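Protein E (Haemophilus influenzae, PDB 3ZH5) acts as a multifunctional adhesin that binds host epithelial cells and the host proteins vitronectin, laminin and plasminogen, aiding serum resistance and immune evasion. Local coordinates at residues Pro39-Phe44 against Ile72-Asn77; Leu80-Thr85 against Lys104-Ser109; Ser14-Leu19 against Tyr26-Ser31; Asp45-Leu50 against Ser66-Lys71. All coordinates share one frame; numbering follows the deposited sequence.

Interaction 1. Residues Pro39-Phe44 against Ile72-Asn77; sequences PQIVHF and ILNCAN. With EDO (1,2-ethanediol), chain C.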
loop_
_atom_site.group_PDB
_atom_site.type_symbol
_atom_site.label_atom_id
_atom_site.label_comp_id
_atom_site.label_asym_id
_atom_site.label_seq_id
_atom_site.Cartn_x
_atom_site.Cartn_y
_atom_site.Cartn_z
ATOM N N PRO A 39 13.237 6.706 -14.827
ATOM C CA PRO A 39 13.189 7.175 -13.441
ATOM C C PRO A 39 11.847 7.675 -13.046
ATOM O O PRO A 39 11.720 7.865 -11.863
ATOM C CB PRO A 39 14.154 8.361 -13.426
ATOM C CG PRO A 39 15.150 7.993 -14.506
ATOM C CD PRO A 39 14.308 7.389 -15.573
ATOM N N GLN A 40 10.908 7.887 -13.970
ATOM C CA GLN A 40 9.569 8.372 -13.603
ATOM C C GLN A 40 8.714 7.233 -13.049
ATOM O O GLN A 40 7.629 7.453 -12.501
ATOM C CB GLN A 40 8.892 9.029 -14.821
ATOM C CG GLN A 40 9.351 10.482 -15.100
ATOM C CD GLN A 40 8.847 11.470 -14.032
ATOM O OE1 GLN A 40 9.154 11.320 -12.849
ATOM N NE2 GLN A 40 8.042 12.457 -14.448
ATOM N N ILE A 41 9.221 6.000 -13.159
ATOM C CA ILE A 41 8.451 4.847 -12.756
ATOM C C ILE A 41 8.909 4.406 -11.371
ATOM O O ILE A 41 10.093 4.215 -11.146
ATOM C CB ILE A 41 8.565 3.708 -13.815
ATOM C CG1 ILE A 41 7.774 4.104 -15.063
ATOM C CG2 ILE A 41 7.964 2.412 -13.280
ATOM C CD1 ILE A 41 7.752 3.042 -16.133
ATOM N N VAL A 42 7.993 4.330 -10.398
ATOM C CA VAL A 42 8.404 3.978 -9.050
ATOM C C VAL A 42 7.597 2.849 -8.522
ATOM O O VAL A 42 6.374 2.900 -8.565
ATOM C CB VAL A 42 8.248 5.193 -8.059
ATOM C CG1 VAL A 42 8.815 4.851 -6.701
ATOM C CG2 VAL A 42 8.919 6.434 -8.620
ATOM N N HIS A 43 8.281 1.872 -7.938
ATOM C CA HIS A 43 7.635 0.726 -7.298
ATOM C C HIS A 43 7.599 0.929 -5.789
ATOM O O HIS A 43 8.586 1.398 -5.176
ATOM C CB HIS A 43 8.365 -0.606 -7.558
ATOM C CG HIS A 43 8.475 -1.029 -8.999
ATOM N ND1 HIS A 43 8.469 -2.345 -9.369
ATOM C CD2 HIS A 43 8.644 -0.321 -10.139
ATOM C CE1 HIS A 43 8.584 -2.442 -10.685
ATOM N NE2 HIS A 43 8.673 -1.220 -11.174
ATOM N N PHE A 44 6.484 0.569 -5.161
ATOM C CA PHE A 44 6.362 0.693 -3.700
ATOM C C PHE A 44 5.311 -0.200 -3.101
ATOM O O PHE A 44 4.380 -0.574 -3.796
ATOM C CB PHE A 44 6.071 2.145 -3.302
ATOM C CG PHE A 44 4.709 2.646 -3.694
ATOM C CD1 PHE A 44 4.485 3.207 -4.933
ATOM C CD2 PHE A 44 3.675 2.643 -2.783
ATOM C CE1 PHE A 44 3.231 3.709 -5.268
ATOM C CE2 PHE A 44 2.419 3.138 -3.123
ATOM C CZ PHE A 44 2.212 3.664 -4.374
ATOM N N ILE A 72 2.932 -0.087 -8.643
ATOM C CA ILE A 72 3.845 0.546 -9.539
ATOM C C ILE A 72 3.171 1.802 -10.022
ATOM O O ILE A 72 2.036 1.773 -10.574
ATOM C CB ILE A 72 4.202 -0.342 -10.770
ATOM C CG1 ILE A 72 4.871 -1.647 -10.328
ATOM C CG2 ILE A 72 5.052 0.455 -11.744
ATOM C CD1 ILE A 72 5.023 -2.695 -11.406
ATOM N N LEU A 73 3.875 2.909 -9.788
ATOM C CA LEU A 73 3.432 4.229 -10.197
ATOM C C LEU A 73 4.251 4.808 -11.335
ATOM O O LEU A 73 5.478 4.869 -11.265
ATOM C CB LEU A 73 3.448 5.180 -8.970
ATOM C CG LEU A 73 3.219 6.663 -9.236
ATOM C CD1 LEU A 73 1.750 6.847 -9.587
ATOM C CD2 LEU A 73 3.604 7.494 -7.976
ATOM N N ASN A 74 3.567 5.307 -12.358
ATOM C CA ASN A 74 4.184 6.157 -13.353
ATOM C C ASN A 74 3.904 7.657 -13.091
ATOM O O ASN A 74 2.782 8.120 -13.257
ATOM C CB ASN A 74 3.701 5.758 -14.737
ATOM C CG ASN A 74 4.465 6.453 -15.833
ATOM O OD1 ASN A 74 5.329 7.292 -15.569
ATOM N ND2 ASN A 74 4.194 6.076 -17.065
ATOM N N CYS A 75 4.927 8.401 -12.693
ATOM C CA CYS A 75 4.779 9.804 -12.295
ATOM C C CYS A 75 4.468 10.714 -13.468
ATOM O O CYS A 75 4.027 11.844 -13.270
ATOM C CB CYS A 75 6.038 10.323 -11.560
ATOM S SG CYS A 75 6.232 9.566 -9.966
ATOM N N ALA A 76 4.694 10.247 -14.689
ATOM C CA ALA A 76 4.456 11.091 -15.867
ATOM C C ALA A 76 2.948 11.169 -16.240
ATOM O O ALA A 76 2.486 12.156 -16.809
ATOM C CB ALA A 76 5.260 10.578 -17.048
ATOM N N ASN A 77 2.193 10.124 -15.946
ATOM C CA ASN A 77 0.764 10.103 -16.302
ATOM C C ASN A 77 -0.111 9.656 -15.150
ATOM O O ASN A 77 -1.322 9.504 -15.312
ATOM C CB ASN A 77 0.530 9.235 -17.541
ATOM C CG ASN A 77 1.058 7.807 -17.382
ATOM O OD1 ASN A 77 1.335 7.337 -16.271
ATOM N ND2 ASN A 77 1.170 7.101 -18.504
HETATM C C1 EDO C . 7.424 -1.316 -15.097
HETATM O O1 EDO C . 6.719 -0.851 -16.263
HETATM C C2 EDO C . 8.837 -0.730 -15.056
HETATM O O2 EDO C . 9.341 -0.633 -13.703
#
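One face of the H43 imidazole lies against I72: CG1 of I72 sits 3.7 Å from the ring centroid and only 6° off its normal, a CH-pi contact over the centre of the ring, with I72 CD1 beside it. At the ring edge, NE2 of H43 donates a 2.7 Å hydrogen bond to O2 of an ethanediol probably taken up from the crystallisation liquor. ND1 is engaged by Y70, and W33 meets the ring edge-to-face, so the imidazole is held from several directions. The F44 ring offers its edge to L73, whose CB is 4.0 Å from F44 CE1. Strands 41-44 and 72-74 pair antiparallel at 157°; V42 and L73 form the hydrogen-bonded pair, with V42 N to L73 O at 2.7 Å and L73 N to V42 O at 2.8 Å. This is the end of two long central strands of the sheet, where V42, F44 and L73 face helix 115-128. Beyond it, C75 N bonds Q40 O at 2.9 Å, and C75 carries the pairing to the helix through its disulfide with C124. The Q40 chain, bent at chi2 (-70°), brings OE1 to 3.5 Å from C75 CB. N74 OD1 accepts from A76 N, an Asx turn.

Interaction 2. Residues Leu80-Thr85 against Lys104-Ser109; sequences LTQVRT and KKHTLS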
loop_
_atom_site.group_PDB
_atom_site.type_symbol
_atom_site.label_atom_id
_atom_site.label_comp_id
_atom_site.label_asym_id
_atom_site.label_seq_id
_atom_site.Cartn_x
_atom_site.Cartn_y
_atom_site.Cartn_z
ATOM N N LEU A 80 -1.256 3.924 -12.000
ATOM C CA LEU A 80 -0.915 3.179 -10.798
ATOM C C LEU A 80 -1.375 1.762 -11.035
ATOM O O LEU A 80 -2.572 1.529 -11.240
ATOM C CB LEU A 80 -1.687 3.694 -9.574
ATOM C CG LEU A 80 -1.221 3.056 -8.254
ATOM C CD1 LEU A 80 0.172 3.525 -7.926
ATOM C CD2 LEU A 80 -2.066 3.439 -7.097
ATOM N N THR A 81 -0.434 0.821 -11.042
ATOM C CA THR A 81 -0.753 -0.601 -11.196
ATOM C C THR A 81 -0.725 -1.324 -9.861
ATOM O O THR A 81 0.225 -1.175 -9.056
ATOM C CB THR A 81 0.274 -1.221 -12.150
ATOM O OG1 THR A 81 0.298 -0.446 -13.363
ATOM C CG2 THR A 81 -0.000 -2.689 -12.405
ATOM N N GLN A 82 -1.782 -2.074 -9.599
ATOM C CA GLN A 82 -1.858 -3.001 -8.469
ATOM C C GLN A 82 -1.293 -4.315 -8.956
ATOM O O GLN A 82 -1.833 -4.906 -9.909
ATOM C CB GLN A 82 -3.301 -3.175 -7.998
ATOM C CG GLN A 82 -3.599 -4.371 -7.072
ATOM C CD GLN A 82 -2.881 -4.415 -5.751
ATOM O OE1 GLN A 82 -2.501 -3.387 -5.175
ATOM N NE2 GLN A 82 -2.733 -5.625 -5.226
ATOM N N VAL A 83 -0.234 -4.781 -8.290
ATOM C CA VAL A 83 0.486 -5.986 -8.734
ATOM C C VAL A 83 0.171 -7.201 -7.884
ATOM O O VAL A 83 -0.004 -8.314 -8.403
ATOM C CB VAL A 83 2.014 -5.738 -8.707
ATOM C CG1 VAL A 83 2.796 -7.027 -8.932
ATOM C CG2 VAL A 83 2.338 -4.689 -9.748
ATOM N N ARG A 84 0.151 -7.028 -6.578
ATOM C CA ARG A 84 -0.156 -8.165 -5.712
ATOM C C ARG A 84 -0.510 -7.739 -4.307
ATOM O O ARG A 84 -0.253 -6.583 -3.879
ATOM C CB ARG A 84 0.954 -9.201 -5.683
ATOM C CG ARG A 84 2.110 -8.873 -4.798
ATOM C CD ARG A 84 3.082 -10.027 -4.645
ATOM N NE ARG A 84 2.608 -11.048 -3.698
ATOM C CZ ARG A 84 2.351 -12.322 -3.999
ATOM N NH1 ARG A 84 2.533 -12.782 -5.235
ATOM N NH2 ARG A 84 1.931 -13.163 -3.053
ATOM N N THR A 85 -1.152 -8.688 -3.621
ATOM C CA THR A 85 -1.669 -8.491 -2.288
ATOM C C THR A 85 -1.261 -9.622 -1.386
ATOM O O THR A 85 -1.380 -10.783 -1.745
ATOM C CB THR A 85 -3.200 -8.441 -2.297
ATOM O OG1 THR A 85 -3.628 -7.301 -3.046
ATOM C CG2 THR A 85 -3.720 -8.346 -0.891
ATOM N N LYS A 104 -5.304 -10.458 -8.518
ATOM C CA LYS A 104 -6.063 -9.614 -9.420
ATOM C C LYS A 104 -5.301 -8.353 -9.634
ATOM O O LYS A 104 -4.932 -7.685 -8.676
ATOM C CB LYS A 104 -7.443 -9.315 -8.840
ATOM C CG LYS A 104 -8.491 -10.344 -9.237
ATOM C CD LYS A 104 -8.705 -10.321 -10.763
ATOM C CE LYS A 104 -8.527 -11.700 -11.397
ATOM N NZ LYS A 104 -9.715 -12.590 -11.178
ATOM N N LYS A 105 -5.014 -8.045 -10.889
ATOM C CA LYS A 105 -4.136 -6.945 -11.227
ATOM C C LYS A 105 -4.972 -5.940 -12.016
ATOM O O LYS A 105 -5.956 -6.286 -12.684
ATOM C CB LYS A 105 -2.861 -7.404 -12.058
ATOM C CG LYS A 105 -1.977 -8.434 -11.375
ATOM C CD LYS A 105 -1.053 -9.202 -12.436
ATOM C CE LYS A 105 -0.350 -10.429 -11.835
ATOM N NZ LYS A 105 0.300 -10.027 -10.487
ATOM N N HIS A 106 -4.637 -4.664 -11.881
ATOM C CA HIS A 106 -5.236 -3.647 -12.724
ATOM C C HIS A 106 -4.395 -2.401 -12.637
ATOM O O HIS A 106 -3.659 -2.239 -11.689
ATOM C CB HIS A 106 -6.665 -3.341 -12.203
ATOM C CG HIS A 106 -6.728 -2.902 -10.766
ATOM N ND1 HIS A 106 -6.468 -1.602 -10.373
ATOM C CD2 HIS A 106 -7.016 -3.578 -9.629
ATOM C CE1 HIS A 106 -6.594 -1.504 -9.069
ATOM N NE2 HIS A 106 -6.935 -2.680 -8.583
ATOM N N THR A 107 -4.507 -1.562 -13.654
ATOM C CA THR A 107 -3.923 -0.244 -13.672
ATOM C C THR A 107 -5.034 0.817 -13.706
ATOM O O THR A 107 -6.023 0.678 -14.473
ATOM C CB THR A 107 -3.060 -0.144 -14.868
ATOM O OG1 THR A 107 -1.999 -1.095 -14.677
ATOM C CG2 THR A 107 -2.513 1.262 -15.098
ATOM N N LEU A 108 -4.908 1.823 -12.820
ATOM C CA LEU A 108 -5.816 2.984 -12.856
ATOM C C LEU A 108 -5.095 4.214 -13.357
ATOM O O LEU A 108 -3.885 4.301 -13.293
ATOM C CB LEU A 108 -6.290 3.369 -11.454
ATOM C CG LEU A 108 -6.801 2.316 -10.503
ATOM C CD1 LEU A 108 -5.799 2.202 -9.399
ATOM C CD2 LEU A 108 -8.174 2.726 -9.976
ATOM N N SER A 109 -5.860 5.209 -13.783
ATOM C CA SER A 109 -5.331 6.526 -13.996
ATOM C C SER A 109 -5.899 7.331 -12.803
ATOM O O SER A 109 -7.088 7.502 -12.708
ATOM C CB SER A 109 -5.831 7.058 -15.322
ATOM O OG SER A 109 -5.286 8.319 -15.614
HETATM O O HOH W 1 -3.565 -8.105 -6.653
#
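Q82, L80 and K105 lose the most surface to this pairing, and each meets the other segment differently. Q82 lays its CB over one face of the H106 imidazole, 3.9 Å from the centroid and displaced toward the rim; the amide and ring planes stand 35° apart. With CG anti to the backbone N and the chain bent at chi2, the amide of Q82 turns away from the ring: OE1 accepts from K71 NZ on the neighbouring strand, while a water links NE2 to K104 O. The backbone of Q82 is held unevenly, since its N bonds H106 O at 2.8 Å but the return bond from H106 N is weak at 3.4 Å. These residues place strand 106-109 antiparallel to strand 80-85, at 158°, as an edge addition to the curled sheet, strand 80-85 being paired through T81 and V83 with strand 64-74. L80 is gripped by two backbone bonds to L108, and its CB approaches L108 CD1 at 4.4 Å. K105 follows another route: its chain is extended until the final bend at chi4 (-48°), which brings NZ to V83 O at 2.7 Å, in the carbonyl plane. On the face bearing T81 and T107, the two hydroxyl oxygens OG1 lie 2.7 Å apart in a hydrogen bond whose donor may be either residue.

Interaction 3. Residues Ser14-Leu19 against Tyr26-Ser31; sequences SGYIRL and YIDSES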
loop_
_atom_site.group_PDB
_atom_site.type_symbol
_atom_site.label_atom_id
_atom_site.label_comp_id
_atom_site.label_asym_id
_atom_site.label_seq_id
_atom_site.Cartn_x
_atom_site.Cartn_y
_atom_site.Cartn_z
ATOM N N SER A 14 8.463 4.116 11.955
ATOM C CA SER A 14 9.442 4.858 11.165
ATOM C C SER A 14 9.501 4.376 9.717
ATOM O O SER A 14 9.555 3.172 9.426
ATOM C CB SER A 14 10.831 4.803 11.840
ATOM O OG SER A 14 11.830 4.370 10.930
ATOM N N GLY A 15 9.492 5.345 8.811
ATOM C CA GLY A 15 9.485 5.102 7.392
ATOM C C GLY A 15 8.119 4.955 6.740
ATOM O O GLY A 15 8.028 4.910 5.517
ATOM N N TYR A 16 7.055 4.857 7.525
ATOM C CA TYR A 16 5.714 4.726 6.943
ATOM C C TYR A 16 5.124 6.120 6.829
ATOM O O TYR A 16 5.230 6.921 7.737
ATOM C CB TYR A 16 4.828 3.818 7.796
ATOM C CG TYR A 16 5.230 2.374 7.658
ATOM C CD1 TYR A 16 6.379 1.893 8.273
ATOM C CD2 TYR A 16 4.473 1.497 6.887
ATOM C CE1 TYR A 16 6.772 0.567 8.123
ATOM C CE2 TYR A 16 4.857 0.170 6.724
ATOM C CZ TYR A 16 6.005 -0.291 7.347
ATOM O OH TYR A 16 6.394 -1.606 7.201
ATOM N N ILE A 17 4.534 6.398 5.687
ATOM C CA ILE A 17 4.016 7.676 5.373
ATOM C C ILE A 17 2.487 7.530 5.372
ATOM O O ILE A 17 1.922 6.777 4.577
ATOM C CB ILE A 17 4.472 8.165 4.023
ATOM C CG1 ILE A 17 6.017 8.156 3.895
ATOM C CG2 ILE A 17 3.914 9.564 3.772
ATOM C CD1 ILE A 17 6.475 8.639 2.538
ATOM N N ARG A 18 1.819 8.254 6.247
ATOM C CA ARG A 18 0.369 8.141 6.355
ATOM C C ARG A 18 -0.294 8.990 5.283
ATOM O O ARG A 18 0.151 10.088 4.972
ATOM C CB ARG A 18 -0.066 8.562 7.763
ATOM C CG ARG A 18 -1.539 8.650 8.014
ATOM C CD ARG A 18 -1.734 9.125 9.461
ATOM N NE ARG A 18 -1.679 8.008 10.392
ATOM C CZ ARG A 18 -1.223 8.074 11.635
ATOM N NH1 ARG A 18 -0.753 9.215 12.126
ATOM N NH2 ARG A 18 -1.225 6.982 12.389
ATOM N N LEU A 19 -1.346 8.469 4.664
ATOM C CA LEU A 19 -1.975 9.205 3.589
ATOM C C LEU A 19 -3.181 9.959 4.067
ATOM O O LEU A 19 -3.798 9.628 5.073
ATOM C CB LEU A 19 -2.414 8.254 2.464
ATOM C CG LEU A 19 -1.177 7.530 1.933
ATOM C CD1 LEU A 19 -1.469 6.653 0.751
ATOM C CD2 LEU A 19 -0.071 8.559 1.592
ATOM N N TYR A 26 -0.863 3.539 4.451
ATOM C CA TYR A 26 0.502 4.082 4.461
ATOM C C TYR A 26 1.317 3.676 3.222
ATOM O O TYR A 26 1.030 2.676 2.560
ATOM C CB TYR A 26 1.286 3.536 5.663
ATOM C CG TYR A 26 0.674 3.775 7.009
ATOM C CD1 TYR A 26 -0.324 2.934 7.508
ATOM C CD2 TYR A 26 1.098 4.839 7.805
ATOM C CE1 TYR A 26 -0.908 3.164 8.783
ATOM C CE2 TYR A 26 0.526 5.064 9.066
ATOM C CZ TYR A 26 -0.449 4.211 9.549
ATOM O OH TYR A 26 -1.018 4.463 10.809
ATOM N N ILE A 27 2.333 4.462 2.914
ATOM C CA ILE A 27 3.394 4.034 1.977
ATOM C C ILE A 27 4.537 3.512 2.822
ATOM O O ILE A 27 4.901 4.140 3.805
ATOM C CB ILE A 27 3.956 5.216 1.194
ATOM C CG1 ILE A 27 2.890 5.790 0.271
ATOM C CG2 ILE A 27 5.248 4.823 0.421
ATOM C CD1 ILE A 27 3.213 7.160 -0.163
ATOM N N ASP A 28 5.082 2.349 2.488
ATOM C CA ASP A 28 6.217 1.854 3.228
ATOM C C ASP A 28 7.409 2.435 2.501
ATOM O O ASP A 28 7.752 2.029 1.366
ATOM C CB ASP A 28 6.194 0.328 3.322
ATOM C CG ASP A 28 7.513 -0.275 3.824
ATOM O OD1 ASP A 28 8.454 0.475 4.185
ATOM O OD2 ASP A 28 7.580 -1.532 3.905
ATOM N N SER A 29 8.025 3.425 3.151
ATOM C CA SER A 29 9.051 4.243 2.515
ATOM C C SER A 29 10.266 3.387 2.130
ATOM O O SER A 29 10.910 3.625 1.110
ATOM C CB SER A 29 9.455 5.384 3.448
ATOM O OG SER A 29 10.075 6.416 2.729
ATOM N N GLU A 30 10.524 2.361 2.927
ATOM C CA GLU A 30 11.709 1.526 2.768
ATOM C C GLU A 30 11.615 0.676 1.507
ATOM O O GLU A 30 12.650 0.332 0.901
ATOM C CB GLU A 30 11.873 0.626 3.996
ATOM C CG GLU A 30 13.177 -0.170 4.057
ATOM C CD GLU A 30 13.160 -1.396 3.146
ATOM O OE1 GLU A 30 12.051 -1.790 2.707
ATOM O OE2 GLU A 30 14.255 -1.949 2.856
ATOM N N SER A 31 10.384 0.351 1.128
ATOM C CA SER A 31 10.089 -0.497 -0.033
ATOM C C SER A 31 10.187 0.170 -1.406
ATOM O O SER A 31 10.099 -0.518 -2.445
ATOM C CB SER A 31 8.660 -1.046 0.130
ATOM O OG SER A 31 7.677 -0.099 -0.233
#
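Y16 and D28 stack with ring and carboxylate planes 20° apart, the D28 group lying over one face of the ring toward its rim; CE2 of Y16 comes within 3.7 Å of D28 CB. The first torsion of D28 swings the carboxylate to this place, on the side opposite its backbone N. Its OD2 forms a salt bridge with R68 on the sheet, so the tyrosine covers one flank of a buried acid already paired with a cation. Y26 crosses Y16 at about a right angle, presenting its CB to the edge of the Y16 ring while its own CD2 lies 3.9 Å from Y16 CB. W92 packs against both tyrosines, meeting Y26 edge-to-face.

R18 and Y26 instead run side by side in the same direction. The R18 chain is extended as far as the bend at chi3 (-85°), and NH2 then donates to Y26 OH at 3.0 Å, with the oxygen tilted out of the guanidinium plane and the planes 50° apart. T10 O also receives from NH2, and V23 O from NE, fixing the rotation of the guanidinium. On the other face, I17 CB lies 4.1 Å from I27 CB. L19 CD2 meets I27 CD1 at 4.0 Å, the two side chains crossing at about a right angle and both also touching A119 of helix 115-128. Paired backbone bonds, I17 N to I27 O at 3.0 Å and I27 N to I17 O at 2.9 Å, make I17 and I27 the hydrogen-bonded pair of the two strands. The strands run antiparallel as a beta hairpin; after the pairing the chain turns a corner at D28-S31, a type I turn whose first residue also makes an Asx turn, D28 OD1 accepting from E30 N.

Interaction 4. Residues Asp45-Leu50 against Ser66-Lys71; sequences DAVVNL and SVRQYK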
loop_
_atom_site.group_PDB
_atom_site.type_symbol
_atom_site.label_atom_id
_atom_site.label_comp_id
_atom_site.label_asym_id
_atom_site.label_seq_id
_atom_site.Cartn_x
_atom_site.Cartn_y
_atom_site.Cartn_z
ATOM N N ASP A 45 5.431 -0.538 -1.813
ATOM C CA ASP A 45 4.321 -1.176 -1.087
ATOM C C ASP A 45 3.391 -0.172 -0.412
ATOM O O ASP A 45 3.824 0.726 0.274
ATOM C CB ASP A 45 4.808 -2.140 -0.019
ATOM C CG ASP A 45 5.508 -3.359 -0.590
ATOM O OD1 ASP A 45 5.367 -3.644 -1.812
ATOM O OD2 ASP A 45 6.171 -4.060 0.205
ATOM N N ALA A 46 2.093 -0.342 -0.606
ATOM C CA ALA A 46 1.119 0.339 0.245
ATOM C C ALA A 46 0.831 -0.645 1.371
ATOM O O ALA A 46 0.789 -1.851 1.129
ATOM C CB ALA A 46 -0.128 0.656 -0.534
ATOM N N VAL A 47 0.606 -0.148 2.599
ATOM C CA VAL A 47 0.358 -1.035 3.737
ATOM C C VAL A 47 -0.860 -0.508 4.472
ATOM O O VAL A 47 -0.872 0.650 4.820
ATOM C CB VAL A 47 1.541 -1.072 4.699
ATOM C CG1 VAL A 47 1.178 -1.758 5.966
ATOM C CG2 VAL A 47 2.715 -1.820 4.025
ATOM N N VAL A 48 -1.868 -1.348 4.661
ATOM C CA VAL A 48 -3.108 -0.936 5.345
ATOM C C VAL A 48 -3.274 -1.681 6.636
ATOM O O VAL A 48 -3.331 -2.900 6.624
ATOM C CB VAL A 48 -4.358 -1.235 4.499
ATOM C CG1 VAL A 48 -5.591 -0.754 5.198
ATOM C CG2 VAL A 48 -4.241 -0.588 3.128
ATOM N N ASN A 49 -3.373 -0.961 7.758
ATOM C CA ASN A 49 -3.735 -1.602 9.009
ATOM C C ASN A 49 -5.261 -1.677 9.085
ATOM O O ASN A 49 -5.951 -0.665 8.929
ATOM C CB ASN A 49 -3.139 -0.846 10.195
ATOM C CG ASN A 49 -1.654 -0.961 10.254
ATOM O OD1 ASN A 49 -1.078 -1.911 9.723
ATOM N ND2 ASN A 49 -1.004 -0.009 10.917
ATOM N N LEU A 50 -5.779 -2.884 9.303
ATOM C CA LEU A 50 -7.212 -3.162 9.188
ATOM C C LEU A 50 -8.009 -2.829 10.436
ATOM O O LEU A 50 -7.484 -2.864 11.546
ATOM C CB LEU A 50 -7.445 -4.641 8.864
ATOM C CG LEU A 50 -6.885 -5.142 7.538
ATOM C CD1 LEU A 50 -7.045 -6.645 7.480
ATOM C CD2 LEU A 50 -7.574 -4.468 6.378
ATOM N N SER A 66 -3.068 -6.687 8.840
ATOM C CA SER A 66 -2.708 -5.690 7.835
ATOM C C SER A 66 -2.601 -6.325 6.453
ATOM O O SER A 66 -2.603 -7.541 6.311
ATOM C CB SER A 66 -1.392 -4.978 8.216
ATOM O OG SER A 66 -0.264 -5.876 8.166
ATOM N N VAL A 67 -2.554 -5.477 5.436
ATOM C CA VAL A 67 -2.395 -5.910 4.066
ATOM C C VAL A 67 -1.240 -5.144 3.477
ATOM O O VAL A 67 -1.099 -3.961 3.702
ATOM C CB VAL A 67 -3.644 -5.569 3.256
ATOM C CG1 VAL A 67 -3.605 -6.262 1.914
ATOM C CG2 VAL A 67 -4.867 -5.995 4.030
ATOM N N ARG A 68 -0.406 -5.816 2.703
ATOM C CA ARG A 68 0.647 -5.146 1.982
ATOM C C ARG A 68 0.362 -5.312 0.491
ATOM O O ARG A 68 0.161 -6.426 0.010
ATOM C CB ARG A 68 1.971 -5.808 2.379
ATOM C CG ARG A 68 3.233 -5.221 1.790
ATOM C CD ARG A 68 4.460 -5.849 2.451
ATOM N NE ARG A 68 4.802 -5.351 3.793
ATOM C CZ ARG A 68 5.495 -4.240 4.022
ATOM N NH1 ARG A 68 5.892 -3.480 3.009
ATOM N NH2 ARG A 68 5.791 -3.882 5.252
ATOM N N GLN A 69 0.356 -4.215 -0.254
ATOM C CA GLN A 69 0.062 -4.280 -1.677
ATOM C C GLN A 69 1.162 -3.650 -2.482
ATOM O O GLN A 69 1.518 -2.499 -2.265
ATOM C CB GLN A 69 -1.227 -3.568 -1.992
ATOM C CG GLN A 69 -2.414 -4.307 -1.440
ATOM C CD GLN A 69 -3.713 -3.668 -1.815
ATOM O OE1 GLN A 69 -3.919 -2.469 -1.628
ATOM N NE2 GLN A 69 -4.608 -4.471 -2.336
ATOM N N TYR A 70 1.675 -4.422 -3.422
ATOM C CA TYR A 70 2.716 -3.961 -4.322
ATOM C C TYR A 70 2.131 -3.100 -5.405
ATOM O O TYR A 70 1.265 -3.558 -6.195
ATOM C CB TYR A 70 3.353 -5.176 -4.951
ATOM C CG TYR A 70 4.672 -4.934 -5.680
ATOM C CD1 TYR A 70 4.759 -4.037 -6.735
ATOM C CD2 TYR A 70 5.812 -5.610 -5.304
ATOM C CE1 TYR A 70 5.988 -3.815 -7.389
ATOM C CE2 TYR A 70 7.025 -5.395 -5.939
ATOM C CZ TYR A 70 7.104 -4.504 -6.993
ATOM O OH TYR A 70 8.360 -4.301 -7.613
ATOM N N LYS A 71 2.587 -1.864 -5.464
ATOM C CA LYS A 71 2.150 -0.905 -6.485
ATOM C C LYS A 71 3.289 -0.498 -7.421
ATOM O O LYS A 71 4.440 -0.457 -6.993
ATOM C CB LYS A 71 1.643 0.377 -5.802
ATOM C CG LYS A 71 0.569 0.121 -4.766
ATOM C CD LYS A 71 -0.751 -0.351 -5.403
ATOM C CE LYS A 71 -1.882 -0.163 -4.391
ATOM N NZ LYS A 71 -3.139 -0.789 -4.806
#
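R68 folds back over V47 to reach D45. Its chain runs extended through chi2 and bends at chi3 (-78°); this lays the guanidinium over V47 CG2, which stands 3.6 Å from the plane beneath its centre. NH1 then meets D45 OD2 at 2.9 Å in a salt bridge. The acceptor uses its anti lone pair and lies near the guanidinium plane, although the two flat groups are turned 65° apart. In D45, chi1 of -67° sets CG anti to the carbonyl carbon, and OD1 comes 4.0 Å from Y70 CD2. N49 has a similar chi1, and its OD1 touches S66 CB at 3.4 Å while accepting from W92 N. L50 points toward the partner strand, and its CD2 packs on V67 CG2 at 3.9 Å. Two hydrogen-bonded pairs, A46 with Q69 and V48 with V67, fix the antiparallel register at the middle of the sheet; A46 N reaches Q69 O at 2.8 Å. NH1 of R68 also salt-bridges D28, and NE bonds G93 O, so one arginine joins three strands and a loop. With two carboxylates around one guanidinium, the shared positive charge would probably favour the ionised form of both D45 and D28.

All four contacts belong to one antiparallel, curled sheet. Interaction 3, the hairpin of 14-19 and 26-31, comes first along the chain; interactions 1 and 4 then share strands 41-50 and 64-74, with interaction 4 forming the inner part of that pairing, and interaction 2 follows. Their centres are about 18 Å apart for interactions 1 and 4, about 10 Å for 3 and 4, and about 13 Å for 2 and 4. Interactions 2 and 3 flank the chain's centre on opposite sides, nearest atoms about 9 Å apart. The long strand pair thus connects both flanks, making the sheet continuous from the hairpin to strand 106-109.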